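Local coordinates for arylsulfatase (Pseudoalteromonas sp. MB47, PDB 7AJ0), which acts as a sulfatase on the polysaccharide fucoidan, probably cleaving off sulfate groups in an exo-acting manner with the help of a bound calcium ion, at residues 173-178 / 218-223; 328-333 / 450-455. One frame throughout, in Å; residues are numbered along the deposited sequence.

Interaction 1: 173-178 / 218-223; sequences FDYFYG and KGRKGG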
ATOM      1  N   PHE A 173      35.445 -30.763 -17.906  1.00 27.79           N
ATOM      2  CA  PHE A 173      34.658 -31.987 -17.959  1.00 27.58           C
ATOM      3  C   PHE A 173      35.022 -32.806 -19.190  1.00 28.24           C
ATOM      4  O   PHE A 173      35.314 -32.259 -20.257  1.00 28.72           O
ATOM      5  CB  PHE A 173      33.164 -31.664 -17.972  1.00 27.01           C
ATOM      6  CG  PHE A 173      32.664 -31.040 -16.700  1.00 26.36           C
ATOM      7  CD1 PHE A 173      32.711 -29.666 -16.521  1.00 26.25           C
ATOM      8  CD2 PHE A 173      32.139 -31.826 -15.685  1.00 25.92           C
ATOM      9  CE1 PHE A 173      32.247 -29.089 -15.353  1.00 25.70           C
ATOM     10  CE2 PHE A 173      31.674 -31.255 -14.514  1.00 25.38           C
ATOM     11  CZ  PHE A 173      31.728 -29.884 -14.348  1.00 25.27           C
ATOM     12  N   ASP A 174      35.000 -34.134 -19.036  1.00 28.30           N
ATOM     13  CA  ASP A 174      35.306 -35.012 -20.158  1.00 28.95           C
ATOM     14  C   ASP A 174      34.191 -35.013 -21.196  1.00 28.92           C
ATOM     15  O   ASP A 174      34.458 -35.185 -22.390  1.00 29.54           O
ATOM     16  CB  ASP A 174      35.542 -36.443 -19.668  1.00 29.06           C
ATOM     17  CG  ASP A 174      36.759 -36.566 -18.775  1.00 32.17           C
ATOM     18  OD1 ASP A 174      37.827 -36.021 -19.130  1.00 29.77           O
ATOM     19  OD2 ASP A 174      36.646 -37.215 -17.713  1.00 32.57           O
ATOM     20  N   TYR A 175      32.945 -34.831 -20.768  1.00 28.27           N
ATOM     21  CA  TYR A 175      31.799 -34.983 -21.654  1.00 28.24           C
ATOM     22  C   TYR A 175      30.742 -33.951 -21.307  1.00 27.64           C
ATOM     23  O   TYR A 175      30.428 -33.753 -20.130  1.00 27.06           O
ATOM     24  CB  TYR A 175      31.219 -36.400 -21.543  1.00 28.20           C
ATOM     25  CG  TYR A 175      30.114 -36.704 -22.527  1.00 28.30           C
ATOM     26  CD1 TYR A 175      30.350 -36.657 -23.892  1.00 28.95           C
ATOM     27  CD2 TYR A 175      28.843 -37.055 -22.093  1.00 27.81           C
ATOM     28  CE1 TYR A 175      29.349 -36.937 -24.799  1.00 30.55           C
ATOM     29  CE2 TYR A 175      27.836 -37.341 -22.994  1.00 27.95           C
ATOM     30  CZ  TYR A 175      28.096 -37.281 -24.345  1.00 28.59           C
ATOM     31  OH  TYR A 175      27.102 -37.560 -25.251  1.00 30.97           O
ATOM     32  N   PHE A 176      30.202 -33.295 -22.334  1.00 27.83           N
ATOM     33  CA  PHE A 176      29.055 -32.413 -22.182  1.00 27.36           C
ATOM     34  C   PHE A 176      27.959 -32.830 -23.151  1.00 27.50           C
ATOM     35  O   PHE A 176      28.236 -33.204 -24.297  1.00 28.11           O
ATOM     36  CB  PHE A 176      29.407 -30.946 -22.435  1.00 27.47           C
ATOM     37  CG  PHE A 176      28.202 -30.049 -22.540  1.00 27.14           C
ATOM     38  CD1 PHE A 176      27.311 -29.942 -21.484  1.00 26.47           C
ATOM     39  CD2 PHE A 176      27.957 -29.318 -23.690  1.00 27.57           C
ATOM     40  CE1 PHE A 176      26.202 -29.124 -21.570  1.00 26.21           C
ATOM     41  CE2 PHE A 176      26.848 -28.497 -23.782  1.00 30.83           C
ATOM     42  CZ  PHE A 176      25.970 -28.401 -22.719  1.00 26.64           C
ATOM     43  N   TYR A 177      26.715 -32.759 -22.686  1.00 26.98           N
ATOM     44  CA  TYR A 177      25.562 -33.016 -23.542  1.00 27.10           C
ATOM     45  C   TYR A 177      24.379 -32.282 -22.925  1.00 26.54           C
ATOM     46  O   TYR A 177      23.879 -32.700 -21.877  1.00 26.05           O
ATOM     47  CB  TYR A 177      25.281 -34.511 -23.656  1.00 27.24           C
ATOM     48  CG  TYR A 177      24.198 -34.845 -24.661  1.00 27.50           C
ATOM     49  CD1 TYR A 177      22.872 -34.518 -24.416  1.00 27.12           C
ATOM     50  CD2 TYR A 177      24.504 -35.485 -25.855  1.00 28.19           C
ATOM     51  CE1 TYR A 177      21.882 -34.814 -25.331  1.00 27.41           C
ATOM     52  CE2 TYR A 177      23.517 -35.788 -26.777  1.00 28.48           C
ATOM     53  CZ  TYR A 177      22.209 -35.451 -26.507  1.00 28.08           C
ATOM     54  OH  TYR A 177      21.220 -35.744 -27.412  1.00 28.41           O
ATOM     55  N   GLY A 178      23.936 -31.207 -23.562  1.00 26.66           N
ATOM     56  CA  GLY A 178      22.751 -30.526 -23.059  1.00 26.20           C
ATOM     57  C   GLY A 178      22.619 -29.126 -23.633  1.00 26.39           C
ATOM     58  O   GLY A 178      23.074 -28.851 -24.744  1.00 26.97           O
ATOM     59  N   LYS A 218      26.507 -31.497 -28.138  1.00 29.45           N
ATOM     60  CA  LYS A 218      27.295 -32.622 -27.650  1.00 29.45           C
ATOM     61  C   LYS A 218      28.768 -32.297 -27.835  1.00 29.94           C
ATOM     62  O   LYS A 218      29.165 -31.804 -28.896  1.00 30.60           O
ATOM     63  CB  LYS A 218      26.913 -33.895 -28.406  1.00 33.23           C
ATOM     64  CG  LYS A 218      27.698 -35.143 -28.050  1.00 30.98           C
ATOM     65  CD  LYS A 218      27.466 -36.194 -29.127  1.00 30.62           C
ATOM     66  CE  LYS A 218      27.297 -37.589 -28.552  1.00 45.98           C
ATOM     67  NZ  LYS A 218      26.813 -38.536 -29.601  1.00 51.29           N
ATOM     68  N   GLY A 219      29.566 -32.565 -26.808  1.00 29.66           N
ATOM     69  CA  GLY A 219      30.978 -32.243 -26.864  1.00 30.12           C
ATOM     70  C   GLY A 219      31.842 -33.108 -25.972  1.00 30.02           C
ATOM     71  O   GLY A 219      31.466 -33.417 -24.839  1.00 29.37           O
ATOM     72  N   ARG A 220      33.006 -33.507 -26.482  1.00 30.73           N
ATOM     73  CA  ARG A 220      33.984 -34.265 -25.720  1.00 30.79           C
ATOM     74  C   ARG A 220      35.247 -33.433 -25.548  1.00 31.14           C
ATOM     75  O   ARG A 220      35.607 -32.633 -26.420  1.00 31.67           O
ATOM     76  CB  ARG A 220      34.339 -35.589 -26.406  1.00 31.41           C
ATOM     77  CG  ARG A 220      33.147 -36.473 -26.689  1.00 31.21           C
ATOM     78  CD  ARG A 220      33.571 -37.857 -27.155  1.00 34.01           C
ATOM     79  NE  ARG A 220      32.414 -38.722 -27.369  1.00 41.96           N
ATOM     80  CZ  ARG A 220      31.730 -39.317 -26.394  1.00 31.01           C
ATOM     81  NH1 ARG A 220      32.080 -39.141 -25.127  1.00 46.66           N
ATOM     82  NH2 ARG A 220      30.689 -40.086 -26.686  1.00 36.43           N
ATOM     83  N   LYS A 221      35.916 -33.628 -24.417  1.00 30.89           N
ATOM     84  CA  LYS A 221      37.197 -32.979 -24.174  1.00 31.28           C
ATOM     85  C   LYS A 221      38.136 -33.226 -25.346  1.00 32.72           C
ATOM     86  O   LYS A 221      38.391 -34.376 -25.720  1.00 32.70           O
ATOM     87  CB  LYS A 221      37.803 -33.506 -22.874  1.00 31.00           C
ATOM     88  CG  LYS A 221      39.121 -32.864 -22.492  1.00 31.40           C
ATOM     89  CD  LYS A 221      39.615 -33.379 -21.143  1.00 31.23           C
ATOM     90  CE  LYS A 221      38.823 -32.783 -19.985  1.00 30.19           C
ATOM     91  NZ  LYS A 221      39.215 -33.376 -18.675  1.00 29.93           N
ATOM     92  N   GLY A 222      38.633 -32.141 -25.936  1.00 32.76           N
ATOM     93  CA  GLY A 222      39.528 -32.223 -27.069  1.00 33.80           C
ATOM     94  C   GLY A 222      38.859 -32.252 -28.424  1.00 34.21           C
ATOM     95  O   GLY A 222      39.563 -32.257 -29.443  1.00 35.99           O
ATOM     96  N   GLY A 223      37.530 -32.263 -28.474  1.00 43.39           N
ATOM     97  CA  GLY A 223      36.825 -32.350 -29.736  1.00 34.00           C
ATOM     98  C   GLY A 223      35.974 -31.138 -30.046  1.00 35.03           C
ATOM     99  O   GLY A 223      36.072 -30.107 -29.375  1.00 46.27           O
TER

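Interaction 2: 328-333 / 450-455; sequences PNEDTW and RRNIDA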
ATOM      1  N   PRO A 328      11.709 -20.803  -6.591  1.00 21.53           N
ATOM      2  CA  PRO A 328      10.703 -20.855  -7.660  1.00 21.75           C
ATOM      3  C   PRO A 328      10.646 -19.560  -8.453  1.00 21.99           C
ATOM      4  O   PRO A 328      10.784 -18.464  -7.905  1.00 22.03           O
ATOM      5  CB  PRO A 328       9.391 -21.106  -6.905  1.00 21.79           C
ATOM      6  CG  PRO A 328       9.629 -20.528  -5.546  1.00 21.67           C
ATOM      7  CD  PRO A 328      11.098 -20.744  -5.248  1.00 27.23           C
ATOM      8  N   ASN A 329      10.438 -19.699  -9.761  1.00 22.21           N
ATOM      9  CA  ASN A 329      10.260 -18.557 -10.654  1.00 30.87           C
ATOM     10  C   ASN A 329       8.784 -18.178 -10.633  1.00 22.76           C
ATOM     11  O   ASN A 329       7.997 -18.606 -11.479  1.00 22.97           O
ATOM     12  CB  ASN A 329      10.728 -18.895 -12.063  1.00 31.55           C
ATOM     13  CG  ASN A 329      10.698 -17.695 -12.988  1.00 23.13           C
ATOM     14  OD1 ASN A 329      10.126 -16.658 -12.657  1.00 32.43           O
ATOM     15  ND2 ASN A 329      11.314 -17.833 -14.156  1.00 24.38           N
ATOM     16  N   GLU A 330       8.401 -17.363  -9.651  1.00 22.75           N
ATOM     17  CA  GLU A 330       7.010 -16.944  -9.543  1.00 23.01           C
ATOM     18  C   GLU A 330       6.587 -16.023 -10.681  1.00 23.45           C
ATOM     19  O   GLU A 330       5.384 -15.874 -10.925  1.00 27.32           O
ATOM     20  CB  GLU A 330       6.776 -16.242  -8.204  1.00 22.96           C
ATOM     21  CG  GLU A 330       7.122 -17.089  -6.993  1.00 22.60           C
ATOM     22  CD  GLU A 330       6.547 -16.528  -5.706  1.00 50.47           C
ATOM     23  OE1 GLU A 330       6.569 -15.290  -5.531  1.00 46.80           O
ATOM     24  OE2 GLU A 330       6.063 -17.325  -4.873  1.00 49.56           O
ATOM     25  N   ASP A 331       7.542 -15.413 -11.388  1.00 31.36           N
ATOM     26  CA  ASP A 331       7.189 -14.454 -12.429  1.00 24.03           C
ATOM     27  C   ASP A 331       6.476 -15.115 -13.600  1.00 24.29           C
ATOM     28  O   ASP A 331       5.705 -14.452 -14.304  1.00 24.75           O
ATOM     29  CB  ASP A 331       8.440 -13.732 -12.934  1.00 24.13           C
ATOM     30  CG  ASP A 331       9.050 -12.826 -11.889  1.00 25.73           C
ATOM     31  OD1 ASP A 331       9.670 -13.351 -10.938  1.00 23.61           O
ATOM     32  OD2 ASP A 331       8.908 -11.589 -12.019  1.00 24.38           O
ATOM     33  N   THR A 332       6.725 -16.402 -13.837  1.00 24.06           N
ATOM     34  CA  THR A 332       6.107 -17.121 -14.942  1.00 24.33           C
ATOM     35  C   THR A 332       4.900 -17.940 -14.495  1.00 24.31           C
ATOM     36  O   THR A 332       4.512 -18.889 -15.184  1.00 24.43           O
ATOM     37  CB  THR A 332       7.131 -18.026 -15.633  1.00 24.21           C
ATOM     38  OG1 THR A 332       7.719 -18.923 -14.685  1.00 23.73           O
ATOM     39  CG2 THR A 332       8.222 -17.192 -16.277  1.00 24.38           C
ATOM     40  N   TRP A 333       4.302 -17.589 -13.362  1.00 24.21           N
ATOM     41  CA  TRP A 333       3.119 -18.286 -12.881  1.00 24.26           C
ATOM     42  C   TRP A 333       2.064 -18.337 -13.987  1.00 24.77           C
ATOM     43  O   TRP A 333       1.880 -17.349 -14.711  1.00 25.15           O
ATOM     44  CB  TRP A 333       2.569 -17.574 -11.639  1.00 24.24           C
ATOM     45  CG  TRP A 333       1.487 -18.334 -10.960  1.00 24.29           C
ATOM     46  CD1 TRP A 333       1.625 -19.219  -9.928  1.00 23.96           C
ATOM     47  CD2 TRP A 333       0.091 -18.304 -11.278  1.00 24.75           C
ATOM     48  NE1 TRP A 333       0.400 -19.739  -9.584  1.00 27.04           N
ATOM     49  CE2 TRP A 333      -0.558 -19.193 -10.398  1.00 24.69           C
ATOM     50  CE3 TRP A 333      -0.672 -17.611 -12.220  1.00 25.27           C
ATOM     51  CZ2 TRP A 333      -1.933 -19.402 -10.430  1.00 25.13           C
ATOM     52  CZ3 TRP A 333      -2.037 -17.821 -12.252  1.00 25.70           C
ATOM     53  CH2 TRP A 333      -2.654 -18.709 -11.363  1.00 26.65           C
ATOM     54  N   ARG A 450       3.922 -11.703  -7.173  1.00 24.34           N
ATOM     55  CA  ARG A 450       4.618 -12.762  -7.889  1.00 24.53           C
ATOM     56  C   ARG A 450       5.798 -12.235  -8.705  1.00 27.10           C
ATOM     57  O   ARG A 450       6.584 -13.041  -9.205  1.00 23.82           O
ATOM     58  CB  ARG A 450       3.705 -13.559  -8.842  1.00 24.20           C
ATOM     59  CG  ARG A 450       2.562 -14.303  -8.182  1.00 28.90           C
ATOM     60  CD  ARG A 450       1.872 -15.216  -9.197  1.00 27.08           C
ATOM     61  NE  ARG A 450       0.750 -15.945  -8.615  1.00 24.51           N
ATOM     62  CZ  ARG A 450      -0.531 -15.730  -8.911  1.00 34.05           C
ATOM     63  NH1 ARG A 450      -0.879 -14.805  -9.800  1.00 42.58           N
ATOM     64  NH2 ARG A 450      -1.467 -16.456  -8.319  1.00 46.86           N
ATOM     65  N   ARG A 451       5.957 -10.925  -8.860  1.00 33.95           N
ATOM     66  CA  ARG A 451       6.892 -10.373  -9.840  1.00 24.53           C
ATOM     67  C   ARG A 451       8.206  -9.967  -9.176  1.00 24.32           C
ATOM     68  O   ARG A 451       8.670  -8.828  -9.272  1.00 24.61           O
ATOM     69  CB  ARG A 451       6.245  -9.198 -10.568  1.00 25.13           C
ATOM     70  CG  ARG A 451       5.182  -9.622 -11.568  1.00 25.42           C
ATOM     71  CD  ARG A 451       5.814 -10.417 -12.698  1.00 29.62           C
ATOM     72  NE  ARG A 451       4.857 -10.805 -13.728  1.00 37.89           N
ATOM     73  CZ  ARG A 451       5.203 -11.285 -14.917  1.00 33.92           C
ATOM     74  NH1 ARG A 451       6.486 -11.430 -15.225  1.00 25.62           N
ATOM     75  NH2 ARG A 451       4.269 -11.614 -15.798  1.00 47.65           N
ATOM     76  N   ASN A 452       8.821 -10.951  -8.517  1.00 23.84           N
ATOM     77  CA  ASN A 452      10.084 -10.714  -7.830  1.00 23.64           C
ATOM     78  C   ASN A 452      11.169 -10.273  -8.805  1.00 23.83           C
ATOM     79  O   ASN A 452      11.917  -9.326  -8.533  1.00 23.99           O
ATOM     80  CB  ASN A 452      10.514 -11.983  -7.090  1.00 23.16           C
ATOM     81  CG  ASN A 452       9.399 -12.576  -6.254  1.00 26.10           C
ATOM     82  OD1 ASN A 452       8.923 -13.681  -6.524  1.00 27.10           O
ATOM     83  ND2 ASN A 452       8.972 -11.840  -5.234  1.00 33.29           N
ATOM     84  N   ILE A 453      11.268 -10.947  -9.950  1.00 23.85           N
ATOM     85  CA  ILE A 453      12.334 -10.647 -10.898  1.00 24.07           C
ATOM     86  C   ILE A 453      12.031  -9.366 -11.666  1.00 24.64           C
ATOM     87  O   ILE A 453      12.896  -8.495 -11.817  1.00 28.51           O
ATOM     88  CB  ILE A 453      12.540 -11.832 -11.861  1.00 23.96           C
ATOM     89  CG1 ILE A 453      12.973 -13.083 -11.095  1.00 23.44           C
ATOM     90  CG2 ILE A 453      13.571 -11.482 -12.932  1.00 24.28           C
ATOM     91  CD1 ILE A 453      12.837 -14.371 -11.888  1.00 29.85           C
ATOM     92  N   ASP A 454      10.797  -9.224 -12.147  1.00 27.32           N
ATOM     93  CA  ASP A 454      10.478  -8.274 -13.200  1.00 25.50           C
ATOM     94  C   ASP A 454       9.837  -6.981 -12.716  1.00 25.87           C
ATOM     95  O   ASP A 454       9.627  -6.078 -13.533  1.00 26.44           O
ATOM     96  CB  ASP A 454       9.545  -8.944 -14.222  1.00 25.66           C
ATOM     97  CG  ASP A 454      10.153 -10.193 -14.832  1.00 28.63           C
ATOM     98  OD1 ASP A 454      11.334 -10.137 -15.238  1.00 38.36           O
ATOM     99  OD2 ASP A 454       9.459 -11.230 -14.901  1.00 25.97           O
ATOM    100  N   ALA A 455       9.527  -6.858 -11.430  1.00 25.62           N
ATOM    101  CA  ALA A 455       8.863  -5.659 -10.927  1.00 26.01           C
ATOM    102  C   ALA A 455       9.288  -5.391  -9.486  1.00 25.74           C
ATOM    103  O   ALA A 455       8.460  -5.206  -8.591  1.00 28.70           O
ATOM    104  CB  ALA A 455       7.344  -5.794 -11.042  1.00 26.20           C
TER

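Interaction 1: 173-178 / 218-223
The carbonyl O of Phe173 lies 3.6 Å from CE of Lys221, whose bent chain curls back to Asp174. There Lys221 NZ forms a salt bridge with OD1 of Asp174 at 3.0 Å, coming in from above the carboxylate plane, and also bonds Gly172 O; the other oxygen, OD2, is taken by Ser146 and Thr152. Asp174 O accepts Lys221 N at 2.9 Å. Next, Tyr175 has CG anti to its own N (chi1 -174°), which lays the phenol along the sheet face it shares with Arg220 and Lys218: CE1 of Tyr175 lies over one face of the Arg220 guanidinium, offset toward its rim, with the planes 22° apart and Arg220 NH1 3.3 Å from Tyr175 CD1, and the hydroxyl O, bonded to Glu247, meets Lys218 CE at 3.3 Å. With a leucine here, the Arg220 guanidinium would probably lose the aromatic ring against its face and Glu247 its hydroxyl partner. Phe176 N donates to Gly219 O (2.8 Å) and Phe176 O accepts Gly219 N (2.9 Å), a hydrogen-bonded antiparallel pair. Tyr177 follows, its CD2 3.9 Å from Lys218 CB. This is a short antiparallel pairing in the mixed sheet of the sulfatase alpha/beta fold, where strand 175-177 runs parallel to strand 151-155 and antiparallel to strand 215-220.

Interaction 2: 328-333 / 450-455
Two first torsions set this contact: Asp331 places CG anti to its carbonyl carbon (chi1 -68°), sending the carboxylate into the bend of 450-455, and Trp333 places CG anti to its backbone N (chi1 -171°), bringing the indole against Arg450. The Asp331 carboxylate accepts two consecutive backbone N-H groups, Ile453 N to OD1 at 3.1 Å, on the syn side, and Asp454 N to OD2 at 3.0 Å, from above the carboxylate plane; Ile453 N adds a weak bond to OD2. Ile453 also lays CG1 3.3 Å from Asp331 OD1. The OD2 atoms of Asp331 and Asp454 approach to 3.0 Å, both acceptors, a proximity that might raise the proton affinity of one of them. Arg451 probably offsets part of this charge: its NH1 makes a salt bridge with Asp454 OD2, and the face of its guanidinium covers Asp331 O, with CZ 3.3 Å from that oxygen. At the other end, the Arg450 guanidinium lies flat on the indole of Trp333, planes 7° apart and centres 3.7 Å apart, a cation-pi stack in which Arg450 NE sits 3.4 Å from Trp333 CG. Neighbouring copies extend both clusters: Arg450 forms a salt bridge with Asp473 of one neighbouring subunit, and Trp333 NE1 a hydrogen bond to Met472 O of that same subunit; Arg451 bonds Gln483, and Asp454 bonds His482, both of another neighbouring subunit. Here the loop joining antiparallel strands 442-446 and 456-460 is clasped to the loop after strand 318-324 of the sulfatase fold, at a meeting point of three subunits in the hexamer.

How the interactions relate
The two contacts lie in series along the chain and do not touch: their centres are 33 Å apart and their nearest atoms about 19 Å. Interaction 1 belongs to the mixed sheet, which also contains strand 318-324; soon after that strand come the calcium ligands Asp325 and Asn326, then the 328-333 loop of interaction 2. The side chain of Asn329 is about 7 Å from the calcium ion and touches Asp61, another ligand, so interaction 2 is a near neighbour of the metal site. The two also differ in their surroundings: no other subunit touches interaction 1, whereas two other subunits reach interaction 2.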